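PDB 5NV9: Sodium/sialic acid symporter SiaT from Proteus mirabilis, which couples the inward sodium gradient to the uptake of the sialic acid N-acetylneuraminic acid across the bacterial inner membrane. Local coordinates for residues A[111-116]-A[421-426]; A[128-133]-A[350-355]; A[167-172]-A[378-382]; A[175-179]-A[259-263]. One frame throughout, in Å; residues are numbered along the deposited sequence.

Contact 1 of 4, residues A[111-116]-A[421-426]; sequences YLEARF and LFMLGI
Arg115 lies along Gly425 from CG onward and gives its NE to that residue's carbonyl oxygen. Its CB rests over one face of the Tyr111 ring, near the rim. CG lies anti to the backbone N (chi1 175°) and comes within 3.7 Å of Gly425 CA, while its other flank sits over the centre of the Phe116 ring. A bend at chi2 then carries CD past the glycine, and NE donates to Gly425 O over 2.8 Å with an N-H...O angle of 157°. Phe116 CE1 lies over one face of the guanidinium, toward its rim, so the ring backs the group whose edge holds Gly425 O. Beyond CZ, NH1 bonds to Ala431 O in the loop after helix 415-427. The short cytoplasmic helix 110-115 is thus joined to the cytoplasmic end of a transmembrane helix of the LeuT-fold symporter, with the two segment axes 41° apart. Gly425 lets the groups come close: Phe116 CZ reaches its CA at 3.4 Å, and the Phe116 ring meets Leu421 O edge-on. Nearer the start of both segments, Leu112 CD2 stands 4.0 Å from the centroid of the Phe422 ring, almost exactly on its normal, in a CH-pi contact. The Tyr111 and Phe422 rings lie nearly parallel but offset so that their faces hardly cover each other, Tyr111 CD2 being 3.8 Å from Phe422 CD2.

Contact 2 of 4, residues A[128-133]-A[350-355]; sequences FMLFHI and SISSCF
Helix segments 128-133 and 350-355 run nearly antiparallel, at 159°, with axes 9.5 Å apart and their closest approach of CA atoms, 5.3 Å, between Met129 and Ile351. Ile351 is a knob in a hole formed by Phe128, Met129, His132 and Ile133. With CG1 beside the backbone N (chi1 -73°) and chi2 extended, its CD1 is carried to 3.8 Å from His132 CB and 4.1 Å from Ile133 CD1, where the two isoleucine side chains cross at about a right angle. Met129 (selenomethionine) passes on the other flank: its CG touches Cys354 CB, chi1 and an extended chi2 place SE 3.6 Å from Phe355 N, at the edge of the Phe355 ring and near its plane, and the turn at chi3 directs only CE. Phe128 projects across the interface, its CZ 3.6 Å from Ser350 CB. Cys354 SG approaches this ring obliquely in a sulfur-aromatic contact, 4.5 Å from the centroid. The polar ends turn to other partners: His132 ND1 is hydrogen-bonded to Ser347 OG, and Ser350 OG bonds with Gln259 OE1 and Ser346 O. Ser346 is a ligand of the second sodium ion, so this packing lies just beyond the sodium site. Helices 118-151 and 328-361 are the third and eighth of the LeuT-fold core, paired in its hash (scaffold) domain. Helix 255-258 touches Phe128, His132, Ser350 and Cys354, while helix 370-398 packs against Ile133, Ser352 and Phe355.

Contact 3 of 4, residues A[167-172]-A[378-382]; sequences IIYTWM and KLVII
Trp171 O is held by two partners: Lys378 NZ, through a weak hydrogen bond of 3.4 Å, and Tyr38 OH on helix 35-40. The same ammonium group sits over the indole of Trp171. NZ lies 3.4 Å from the centroid of the six-membered ring and only 17° off its normal, a cation-pi contact made close to face-on. Two successive bends of the lysine chain, at chi3 and chi4, fold its end back over the ring, so that CE also comes within 3.4 Å of Trp171 CZ2. The ring and the backbone carbonyl thus probably share in stabilising the positive charge near the cytoplasmic end of the transmembrane helices. These segments belong to helices 155-203 and 370-398, in the hash (scaffold) domain of the LeuT fold, and run antiparallel here at 168° with axes 9.4 Å apart. The indole also meets the other helix at its five-membered end: Trp171 CD1 lies 3.2 Å from Lys378 O, which faces the ring edge, and Ile382 CD1 presses obliquely against the same carbon. Ile382 CD1 further touches Ile167 CG2 at 3.9 Å. Ile381 points its CB toward helix 155-203, and its CG2 packs on Trp171 CB. Thr170 CG2 borders this methyl more loosely, at 4.3 Å; its OG1 bonds to Cys166 O, and its side chain also touches Ser345, a ligand of the second sodium ion.

Contact 4 of 4, residues A[175-179]-A[259-263]; sequences IEGVI and QRYIV
The Arg260 side chain turns at chi2 (83°) and then runs extended through chi3, which carries its guanidinium against Ile175, Val178 and Ile179; Ile175 meets it with CG1 anti to the backbone N (chi1 -173°). From there Ile175 CD1 lies over one face of the guanidinium, 3.6 Å from Arg260 NH2. Val178 comes from a different side, its CG1 at the edge of the group and near its plane, 3.4 Å from the same NH2, with the two side chains crossing at about a right angle. Ile179 runs past in the opposite direction to Arg260 and leaves CG1 at 4.1 Å from NH2. Its CD1 goes on to meet Val263 CG2 tip to tip at 4.0 Å. Gln259 comes from the opposite direction to Ile175, NE2 standing 3.8 Å from Ile175 CD1; that amide nitrogen is hydrogen-bonded to Asn349 OD1 and Phe39 O. The arginine's polar partners lie outside the two segments: NE bonds to Ser53 OG on helix 47-58. The Arg260 side chain also lies near those of Asp182 and Ser346, nearest atoms about 3 Å apart, and the Val178 side chain is about 3 Å from a bound sodium ion. Asp182 and Ser346 help to coordinate the second sodium ion, so the loop after helix 255-258 brings a buried arginine beside the Na3 site, the sodium position first recognised in this symporter of the LeuT fold.

Along the chain, contact 1 encloses the other three; contact 4 is nested within both contact 2 and contact 3, and contacts 2 and 3 cross. Contacts 2, 3 and 4 form one cluster, with centres 13 to 15 Å apart. Helix 155-203 serves both 3 and 4, where Thr170 touches Val178. Contacts 2 and 3 meet through Ser352 and Phe355 against Val380, and contacts 2 and 4 through Ser350 and Gln259. Contact 1 stands apart, its centre 19 Å from contact 2 and about 30 Å from contact 3. The cluster thus lies beside the second sodium site, toward the cytoplasm, while contact 1 joins more peripheral helices.

Contact 1 of 4, residues A[111-116]-A[421-426]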
loop_
_atom_site.group_PDB
_atom_site.type_symbol
_atom_site.label_atom_id
_atom_site.label_comp_id
_atom_site.label_asym_id
_atom_site.label_seq_id
_atom_site.Cartn_x
_atom_site.Cartn_y
_atom_site.Cartn_z
ATOM N N TYR A 111 4.218 18.295 -8.941
ATOM C CA TYR A 111 4.054 18.191 -10.387
ATOM C C TYR A 111 2.738 18.897 -10.858
ATOM O O TYR A 111 2.742 19.586 -11.888
ATOM C CB TYR A 111 4.084 16.724 -10.862
ATOM C CG TYR A 111 3.573 16.570 -12.252
ATOM C CD1 TYR A 111 4.391 16.867 -13.327
ATOM C CD2 TYR A 111 2.222 16.191 -12.503
ATOM C CE1 TYR A 111 3.908 16.789 -14.628
ATOM C CE2 TYR A 111 1.730 16.132 -13.789
ATOM C CZ TYR A 111 2.570 16.426 -14.851
ATOM O OH TYR A 111 2.109 16.330 -16.150
ATOM N N LEU A 112 1.637 18.687 -10.104
ATOM C CA LEU A 112 0.334 19.214 -10.463
ATOM C C LEU A 112 0.278 20.747 -10.440
ATOM O O LEU A 112 -0.414 21.329 -11.277
ATOM C CB LEU A 112 -0.791 18.636 -9.607
ATOM C CG LEU A 112 -1.040 17.105 -9.661
ATOM C CD1 LEU A 112 -2.121 16.701 -8.672
ATOM C CD2 LEU A 112 -1.354 16.604 -11.065
ATOM N N GLU A 113 1.015 21.389 -9.537
ATOM C CA GLU A 113 1.116 22.826 -9.569
ATOM C C GLU A 113 1.970 23.236 -10.752
ATOM O O GLU A 113 1.584 24.150 -11.486
ATOM C CB GLU A 113 1.641 23.445 -8.279
ATOM C CG GLU A 113 1.880 24.937 -8.412
ATOM C CD GLU A 113 1.793 25.709 -7.114
ATOM O OE1 GLU A 113 1.922 25.145 -6.007
ATOM O OE2 GLU A 113 1.539 26.926 -7.211
ATOM N N ALA A 114 3.096 22.587 -10.979
ATOM C CA ALA A 114 3.910 22.893 -12.161
ATOM C C ALA A 114 3.180 22.729 -13.496
ATOM O O ALA A 114 3.402 23.498 -14.403
ATOM C CB ALA A 114 5.170 22.040 -12.173
ATOM N N ARG A 115 2.317 21.710 -13.622
ATOM C CA ARG A 115 1.612 21.393 -14.862
ATOM C C ARG A 115 0.337 22.215 -15.000
ATOM O O ARG A 115 -0.022 22.616 -16.121
ATOM C CB ARG A 115 1.248 19.884 -14.857
ATOM C CG ARG A 115 0.410 19.402 -16.014
ATOM C CD ARG A 115 1.150 19.654 -17.340
ATOM N NE ARG A 115 0.352 19.205 -18.447
ATOM C CZ ARG A 115 -0.599 19.921 -19.021
ATOM N NH1 ARG A 115 -0.832 21.149 -18.609
ATOM N NH2 ARG A 115 -1.313 19.408 -20.012
ATOM N N PHE A 116 -0.359 22.403 -13.862
ATOM C CA PHE A 116 -1.659 23.011 -13.774
ATOM C C PHE A 116 -1.627 24.219 -12.842
ATOM O O PHE A 116 -1.025 25.289 -13.174
ATOM C CB PHE A 116 -2.706 21.957 -13.320
ATOM C CG PHE A 116 -2.937 20.858 -14.332
ATOM C CD1 PHE A 116 -3.178 21.158 -15.660
ATOM C CD2 PHE A 116 -2.941 19.507 -13.939
ATOM C CE1 PHE A 116 -3.389 20.141 -16.599
ATOM C CE2 PHE A 116 -3.184 18.512 -14.849
ATOM C CZ PHE A 116 -3.390 18.819 -16.190
ATOM N N LEU A 421 -5.893 13.296 -12.733
ATOM C CA LEU A 421 -5.152 14.514 -12.850
ATOM C C LEU A 421 -3.765 14.287 -13.394
ATOM O O LEU A 421 -3.349 15.076 -14.221
ATOM C CB LEU A 421 -5.079 15.271 -11.536
ATOM C CG LEU A 421 -6.365 15.967 -11.060
ATOM C CD1 LEU A 421 -6.286 16.364 -9.580
ATOM C CD2 LEU A 421 -6.651 17.209 -11.882
ATOM N N PHE A 422 -3.048 13.248 -12.911
ATOM C CA PHE A 422 -1.749 12.899 -13.429
ATOM C C PHE A 422 -1.799 12.417 -14.869
ATOM O O PHE A 422 -0.924 12.763 -15.672
ATOM C CB PHE A 422 -0.950 11.860 -12.510
ATOM C CG PHE A 422 -0.426 12.461 -11.219
ATOM C CD1 PHE A 422 -1.217 12.552 -10.120
ATOM C CD2 PHE A 422 0.854 12.977 -11.138
ATOM C CE1 PHE A 422 -0.751 13.129 -8.939
ATOM C CE2 PHE A 422 1.337 13.531 -9.979
ATOM C CZ PHE A 422 0.528 13.615 -8.877
HETATM N N MSE A 423 -2.766 11.580 -15.193
HETATM C CA MSE A 423 -2.904 11.058 -16.571
HETATM C C MSE A 423 -3.169 12.181 -17.531
HETATM O O MSE A 423 -2.563 12.280 -18.599
HETATM C CB MSE A 423 -4.068 10.067 -16.674
HETATM C CG MSE A 423 -3.839 8.814 -15.849
HETATM SE SE MSE A 423 -5.307 7.510 -16.050
HETATM C CE MSE A 423 -4.965 7.277 -17.949
ATOM N N LEU A 424 -4.017 13.090 -17.101
ATOM C CA LEU A 424 -4.402 14.286 -17.915
ATOM C C LEU A 424 -3.205 15.213 -18.153
ATOM O O LEU A 424 -2.897 15.567 -19.271
ATOM C CB LEU A 424 -5.518 15.045 -17.203
ATOM C CG LEU A 424 -6.030 16.307 -17.920
ATOM C CD1 LEU A 424 -6.820 15.879 -19.112
ATOM C CD2 LEU A 424 -6.855 17.185 -17.010
ATOM N N GLY A 425 -2.477 15.540 -17.077
ATOM C CA GLY A 425 -1.292 16.380 -17.223
ATOM C C GLY A 425 -0.229 15.746 -18.089
ATOM O O GLY A 425 0.428 16.414 -18.894
ATOM N N ILE A 426 -0.011 14.457 -17.877
ATOM C CA ILE A 426 1.092 13.768 -18.519
ATOM C C ILE A 426 0.750 13.493 -19.972
ATOM O O ILE A 426 1.594 13.625 -20.811
ATOM C CB ILE A 426 1.530 12.465 -17.730
ATOM C CG1 ILE A 426 2.216 12.799 -16.381
ATOM C CG2 ILE A 426 2.437 11.553 -18.569
ATOM C CD1 ILE A 426 3.560 13.513 -16.444
#

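Contact 2 of 4, residues A[128-133]-A[350-355]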
loop_
_atom_site.group_PDB
_atom_site.type_symbol
_atom_site.label_atom_id
_atom_site.label_comp_id
_atom_site.label_asym_id
_atom_site.label_seq_id
_atom_site.Cartn_x
_atom_site.Cartn_y
_atom_site.Cartn_z
ATOM N N PHE A 128 -4.576 12.480 -0.586
ATOM C CA PHE A 128 -3.544 11.541 -0.219
ATOM C C PHE A 128 -3.455 11.435 1.284
ATOM O O PHE A 128 -3.520 10.332 1.831
ATOM C CB PHE A 128 -2.148 11.830 -0.832
ATOM C CG PHE A 128 -1.080 10.935 -0.283
ATOM C CD1 PHE A 128 -0.838 9.682 -0.840
ATOM C CD2 PHE A 128 -0.396 11.287 0.856
ATOM C CE1 PHE A 128 0.093 8.823 -0.286
ATOM C CE2 PHE A 128 0.545 10.412 1.425
ATOM C CZ PHE A 128 0.811 9.198 0.841
HETATM N N MSE A 129 -3.261 12.571 1.940
HETATM C CA MSE A 129 -3.008 12.608 3.380
HETATM C C MSE A 129 -4.168 11.977 4.135
HETATM O O MSE A 129 -3.963 11.142 5.014
HETATM C CB MSE A 129 -2.736 14.023 3.804
HETATM C CG MSE A 129 -1.386 14.428 3.299
HETATM SE SE MSE A 129 -0.884 16.152 4.120
HETATM C CE MSE A 129 -1.968 17.280 2.932
ATOM N N LEU A 130 -5.394 12.341 3.782
ATOM C CA LEU A 130 -6.574 11.744 4.409
ATOM C C LEU A 130 -6.731 10.271 4.085
ATOM O O LEU A 130 -7.098 9.522 4.963
ATOM C CB LEU A 130 -7.849 12.495 4.028
ATOM C CG LEU A 130 -7.875 13.925 4.559
ATOM C CD1 LEU A 130 -8.999 14.726 3.907
ATOM C CD2 LEU A 130 -7.981 13.922 6.080
ATOM N N PHE A 131 -6.449 9.844 2.861
ATOM C CA PHE A 131 -6.580 8.434 2.526
ATOM C C PHE A 131 -5.610 7.602 3.376
ATOM O O PHE A 131 -5.982 6.571 3.974
ATOM C CB PHE A 131 -6.365 8.104 1.047
ATOM C CG PHE A 131 -6.538 6.631 0.759
ATOM C CD1 PHE A 131 -7.807 6.051 0.784
ATOM C CD2 PHE A 131 -5.423 5.771 0.594
ATOM C CE1 PHE A 131 -7.972 4.662 0.576
ATOM C CE2 PHE A 131 -5.577 4.385 0.397
ATOM C CZ PHE A 131 -6.846 3.829 0.385
ATOM N N HIS A 132 -4.384 8.074 3.482
ATOM C CA HIS A 132 -3.357 7.338 4.221
ATOM C C HIS A 132 -3.493 7.319 5.732
ATOM O O HIS A 132 -3.057 6.338 6.376
ATOM C CB HIS A 132 -1.970 7.736 3.734
ATOM C CG HIS A 132 -1.648 7.052 2.458
ATOM N ND1 HIS A 132 -0.785 5.986 2.396
ATOM C CD2 HIS A 132 -2.240 7.134 1.258
ATOM C CE1 HIS A 132 -0.779 5.499 1.177
ATOM N NE2 HIS A 132 -1.645 6.187 0.457
ATOM N N ILE A 133 -4.092 8.354 6.296
ATOM C CA ILE A 133 -4.555 8.237 7.671
ATOM C C ILE A 133 -5.514 7.053 7.861
ATOM O O ILE A 133 -5.361 6.269 8.831
ATOM C CB ILE A 133 -5.201 9.513 8.147
ATOM C CG1 ILE A 133 -4.163 10.643 8.165
ATOM C CG2 ILE A 133 -5.819 9.317 9.539
ATOM C CD1 ILE A 133 -3.326 10.671 9.415
ATOM N N SER A 350 5.292 9.638 4.294
ATOM C CA SER A 350 4.745 10.296 3.097
ATOM C C SER A 350 3.769 11.311 3.446
ATOM O O SER A 350 3.667 12.319 2.743
ATOM C CB SER A 350 4.155 9.291 2.140
ATOM O OG SER A 350 5.221 8.487 1.655
ATOM N N ILE A 351 2.941 11.022 4.451
ATOM C CA ILE A 351 1.994 12.028 4.984
ATOM C C ILE A 351 2.729 13.257 5.408
ATOM O O ILE A 351 2.390 14.387 4.999
ATOM C CB ILE A 351 1.138 11.522 6.111
ATOM C CG1 ILE A 351 0.090 10.576 5.588
ATOM C CG2 ILE A 351 0.421 12.684 6.818
ATOM C CD1 ILE A 351 -0.469 9.622 6.643
ATOM N N SER A 352 3.753 13.081 6.210
ATOM C CA SER A 352 4.608 14.228 6.606
ATOM C C SER A 352 5.333 14.882 5.465
ATOM O O SER A 352 5.463 16.084 5.510
ATOM C CB SER A 352 5.582 13.860 7.671
ATOM O OG SER A 352 6.364 14.977 8.057
ATOM N N SER A 353 5.785 14.157 4.417
ATOM C CA SER A 353 6.418 14.824 3.301
ATOM C C SER A 353 5.412 15.787 2.531
ATOM O O SER A 353 5.786 16.898 2.133
ATOM C CB SER A 353 7.032 13.805 2.312
ATOM O OG SER A 353 5.996 13.142 1.545
ATOM N N CYS A 354 4.193 15.296 2.287
ATOM C CA CYS A 354 3.118 16.080 1.688
ATOM C C CYS A 354 2.766 17.273 2.549
ATOM O O CYS A 354 2.636 18.407 2.047
ATOM C CB CYS A 354 1.876 15.193 1.508
ATOM S SG CYS A 354 2.084 13.961 0.197
ATOM N N PHE A 355 2.595 17.061 3.854
ATOM C CA PHE A 355 2.299 18.204 4.679
ATOM C C PHE A 355 3.413 19.280 4.568
ATOM O O PHE A 355 3.114 20.474 4.417
ATOM C CB PHE A 355 2.065 17.800 6.102
ATOM C CG PHE A 355 1.572 18.921 6.970
ATOM C CD1 PHE A 355 2.454 19.785 7.538
ATOM C CD2 PHE A 355 0.201 19.114 7.180
ATOM C CE1 PHE A 355 2.015 20.801 8.388
ATOM C CE2 PHE A 355 -0.247 20.145 7.985
ATOM C CZ PHE A 355 0.672 21.000 8.580
#

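Contact 3 of 4, residues A[167-172]-A[378-382]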
loop_
_atom_site.group_PDB
_atom_site.type_symbol
_atom_site.label_atom_id
_atom_site.label_comp_id
_atom_site.label_asym_id
_atom_site.label_seq_id
_atom_site.Cartn_x
_atom_site.Cartn_y
_atom_site.Cartn_z
ATOM N N ILE A 167 5.811 4.109 14.930
ATOM C CA ILE A 167 5.895 5.561 14.983
ATOM C C ILE A 167 7.267 6.027 15.494
ATOM O O ILE A 167 7.802 6.971 14.982
ATOM C CB ILE A 167 4.741 6.187 15.863
ATOM C CG1 ILE A 167 3.415 6.056 15.136
ATOM C CG2 ILE A 167 5.010 7.656 16.192
ATOM C CD1 ILE A 167 2.182 6.295 15.978
ATOM N N ILE A 168 7.807 5.358 16.497
ATOM C CA ILE A 168 9.045 5.765 17.120
ATOM C C ILE A 168 10.220 5.605 16.167
ATOM O O ILE A 168 10.941 6.572 15.905
ATOM C CB ILE A 168 9.243 5.048 18.468
ATOM C CG1 ILE A 168 8.259 5.657 19.472
ATOM C CG2 ILE A 168 10.674 5.253 18.962
ATOM C CD1 ILE A 168 8.049 4.806 20.688
ATOM N N TYR A 169 10.367 4.428 15.565
ATOM C CA TYR A 169 11.484 4.218 14.633
ATOM C C TYR A 169 11.325 5.040 13.379
ATOM O O TYR A 169 12.315 5.440 12.819
ATOM C CB TYR A 169 11.787 2.726 14.337
ATOM C CG TYR A 169 10.888 1.973 13.342
ATOM C CD1 TYR A 169 10.879 2.271 11.968
ATOM C CD2 TYR A 169 10.144 0.895 13.756
ATOM C CE1 TYR A 169 10.086 1.542 11.077
ATOM C CE2 TYR A 169 9.326 0.176 12.855
ATOM C CZ TYR A 169 9.303 0.498 11.515
ATOM O OH TYR A 169 8.477 -0.238 10.643
ATOM N N THR A 170 10.094 5.283 12.924
ATOM C CA THR A 170 9.845 6.107 11.709
ATOM C C THR A 170 10.246 7.564 11.976
ATOM O O THR A 170 11.020 8.165 11.248
ATOM C CB THR A 170 8.357 6.036 11.252
ATOM O OG1 THR A 170 8.002 4.691 10.907
ATOM C CG2 THR A 170 8.110 6.883 10.039
ATOM N N TRP A 171 9.783 8.084 13.089
ATOM C CA TRP A 171 10.123 9.408 13.552
ATOM C C TRP A 171 11.619 9.715 13.647
ATOM O O TRP A 171 12.074 10.761 13.135
ATOM C CB TRP A 171 9.366 9.654 14.856
ATOM C CG TRP A 171 9.696 10.914 15.580
ATOM C CD1 TRP A 171 9.105 12.160 15.414
ATOM C CD2 TRP A 171 10.614 11.055 16.654
ATOM N NE1 TRP A 171 9.651 13.057 16.292
ATOM C CE2 TRP A 171 10.579 12.416 17.067
ATOM C CE3 TRP A 171 11.504 10.187 17.278
ATOM C CZ2 TRP A 171 11.402 12.919 18.094
ATOM C CZ3 TRP A 171 12.330 10.691 18.306
ATOM C CH2 TRP A 171 12.268 12.044 18.695
HETATM N N MSE A 172 12.390 8.799 14.245
HETATM C CA MSE A 172 13.834 8.945 14.455
HETATM C C MSE A 172 14.570 8.792 13.191
HETATM O O MSE A 172 15.555 9.468 12.959
HETATM C CB MSE A 172 14.325 7.759 15.348
HETATM C CG MSE A 172 13.745 7.892 16.765
HETATM SE SE MSE A 172 14.718 6.788 18.106
HETATM C CE MSE A 172 14.596 5.003 17.216
ATOM N N LYS A 378 9.261 16.152 11.541
ATOM C CA LYS A 378 9.154 15.241 12.678
ATOM C C LYS A 378 7.818 15.257 13.388
ATOM O O LYS A 378 7.263 14.214 13.700
ATOM C CB LYS A 378 10.264 15.502 13.680
ATOM C CG LYS A 378 11.580 14.924 13.209
ATOM C CD LYS A 378 12.734 15.304 14.123
ATOM C CE LYS A 378 12.725 14.504 15.421
ATOM N NZ LYS A 378 13.234 13.099 15.238
ATOM N N LEU A 379 7.320 16.449 13.653
ATOM C CA LEU A 379 6.057 16.655 14.365
ATOM C C LEU A 379 4.882 15.963 13.695
ATOM O O LEU A 379 4.069 15.317 14.345
ATOM C CB LEU A 379 5.782 18.154 14.404
ATOM C CG LEU A 379 4.553 18.576 15.195
ATOM C CD1 LEU A 379 4.570 18.018 16.625
ATOM C CD2 LEU A 379 4.452 20.091 15.156
ATOM N N VAL A 380 4.824 16.040 12.367
ATOM C CA VAL A 380 3.686 15.488 11.674
ATOM C C VAL A 380 3.665 13.956 11.707
ATOM O O VAL A 380 2.610 13.341 11.662
ATOM C CB VAL A 380 3.567 16.045 10.250
ATOM C CG1 VAL A 380 2.477 15.325 9.477
ATOM C CG2 VAL A 380 3.275 17.515 10.309
ATOM N N ILE A 381 4.826 13.331 11.796
ATOM C CA ILE A 381 4.846 11.895 12.080
ATOM C C ILE A 381 4.133 11.543 13.418
ATOM O O ILE A 381 3.291 10.678 13.473
ATOM C CB ILE A 381 6.253 11.312 11.885
ATOM C CG1 ILE A 381 6.481 11.256 10.347
ATOM C CG2 ILE A 381 6.305 9.898 12.471
ATOM C CD1 ILE A 381 7.886 11.237 9.976
ATOM N N ILE A 382 4.382 12.290 14.462
ATOM C CA ILE A 382 3.666 12.068 15.699
ATOM C C ILE A 382 2.176 12.346 15.623
ATOM O O ILE A 382 1.388 11.587 16.131
ATOM C CB ILE A 382 4.224 12.922 16.829
ATOM C CG1 ILE A 382 5.719 12.741 16.913
ATOM C CG2 ILE A 382 3.522 12.541 18.116
ATOM C CD1 ILE A 382 6.189 11.318 16.760
#

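Contact 4 of 4, residues A[175-179]-A[259-263]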
loop_
_atom_site.group_PDB
_atom_site.type_symbol
_atom_site.label_atom_id
_atom_site.label_comp_id
_atom_site.label_asym_id
_atom_site.label_seq_id
_atom_site.Cartn_x
_atom_site.Cartn_y
_atom_site.Cartn_z
ATOM N N ILE A 175 13.358 8.883 6.044
ATOM C CA ILE A 175 13.019 8.009 4.942
ATOM C C ILE A 175 14.068 6.914 4.793
ATOM O O ILE A 175 13.727 5.801 4.341
ATOM C CB ILE A 175 12.884 8.768 3.636
ATOM C CG1 ILE A 175 12.346 7.826 2.548
ATOM C CG2 ILE A 175 14.227 9.447 3.221
ATOM C CD1 ILE A 175 11.056 7.095 2.847
ATOM N N GLU A 176 15.331 7.189 5.191
ATOM C CA GLU A 176 16.357 6.116 5.141
ATOM C C GLU A 176 16.112 4.972 6.135
ATOM O O GLU A 176 16.190 3.796 5.791
ATOM C CB GLU A 176 17.762 6.663 5.279
ATOM C CG GLU A 176 18.255 7.277 3.979
ATOM C CD GLU A 176 19.508 8.105 4.197
ATOM O OE1 GLU A 176 19.349 9.244 4.650
ATOM O OE2 GLU A 176 20.621 7.585 3.943
ATOM N N GLY A 177 15.776 5.334 7.358
ATOM C CA GLY A 177 15.373 4.341 8.292
ATOM C C GLY A 177 14.095 3.602 7.963
ATOM O O GLY A 177 13.955 2.433 8.302
ATOM N N VAL A 178 13.180 4.281 7.269
ATOM C CA VAL A 178 11.960 3.683 6.828
ATOM C C VAL A 178 12.269 2.688 5.693
ATOM O O VAL A 178 11.706 1.592 5.619
ATOM C CB VAL A 178 10.984 4.759 6.311
ATOM C CG1 VAL A 178 9.855 4.093 5.623
ATOM C CG2 VAL A 178 10.420 5.559 7.469
ATOM N N ILE A 179 13.183 3.076 4.813
ATOM C CA ILE A 179 13.524 2.221 3.688
ATOM C C ILE A 179 14.322 0.984 4.168
ATOM O O ILE A 179 14.030 -0.162 3.815
ATOM C CB ILE A 179 14.290 3.017 2.672
ATOM C CG1 ILE A 179 13.306 3.889 1.882
ATOM C CG2 ILE A 179 15.108 2.098 1.750
ATOM C CD1 ILE A 179 14.007 4.915 0.995
ATOM N N GLN A 259 7.626 8.691 -3.854
ATOM C CA GLN A 259 8.809 9.075 -3.056
ATOM C C GLN A 259 10.045 8.192 -3.252
ATOM O O GLN A 259 11.185 8.683 -3.210
ATOM C CB GLN A 259 8.424 9.072 -1.578
ATOM C CG GLN A 259 9.044 10.187 -0.770
ATOM C CD GLN A 259 8.696 10.046 0.691
ATOM O OE1 GLN A 259 7.601 9.558 1.001
ATOM N NE2 GLN A 259 9.627 10.430 1.603
ATOM N N ARG A 260 9.846 6.894 -3.469
ATOM C CA ARG A 260 10.995 5.998 -3.715
ATOM C C ARG A 260 11.672 6.230 -5.055
ATOM O O ARG A 260 12.785 5.777 -5.242
ATOM C CB ARG A 260 10.604 4.526 -3.615
ATOM C CG ARG A 260 10.645 3.963 -2.224
ATOM C CD ARG A 260 9.399 4.253 -1.436
ATOM N NE ARG A 260 9.553 3.835 -0.038
ATOM C CZ ARG A 260 9.008 4.461 1.008
ATOM N NH1 ARG A 260 8.246 5.523 0.834
ATOM N NH2 ARG A 260 9.261 4.036 2.226
ATOM N N TYR A 261 11.016 6.917 -5.994
ATOM C CA TYR A 261 11.624 7.202 -7.282
ATOM C C TYR A 261 12.701 8.285 -7.229
ATOM O O TYR A 261 13.491 8.396 -8.166
ATOM C CB TYR A 261 10.549 7.625 -8.312
ATOM C CG TYR A 261 9.393 6.596 -8.533
ATOM C CD1 TYR A 261 9.520 5.225 -8.236
ATOM C CD2 TYR A 261 8.179 7.029 -9.060
ATOM C CE1 TYR A 261 8.455 4.326 -8.471
ATOM C CE2 TYR A 261 7.138 6.140 -9.329
ATOM C CZ TYR A 261 7.244 4.807 -9.019
ATOM O OH TYR A 261 6.118 4.012 -9.309
ATOM N N ILE A 262 12.699 9.103 -6.177
ATOM C CA ILE A 262 13.597 10.258 -6.067
ATOM C C ILE A 262 14.705 10.075 -4.993
ATOM O O ILE A 262 15.549 10.954 -4.802
ATOM C CB ILE A 262 12.775 11.563 -5.869
ATOM C CG1 ILE A 262 11.841 11.525 -4.665
ATOM C CG2 ILE A 262 11.826 11.744 -7.058
ATOM C CD1 ILE A 262 12.450 12.036 -3.401
ATOM N N VAL A 263 14.699 8.950 -4.278
ATOM C CA VAL A 263 15.753 8.713 -3.275
ATOM C C VAL A 263 17.050 8.161 -3.838
ATOM O O VAL A 263 18.091 8.143 -3.126
ATOM C CB VAL A 263 15.269 7.781 -2.134
ATOM C CG1 VAL A 263 14.140 8.401 -1.371
ATOM C CG2 VAL A 263 14.896 6.406 -2.623
#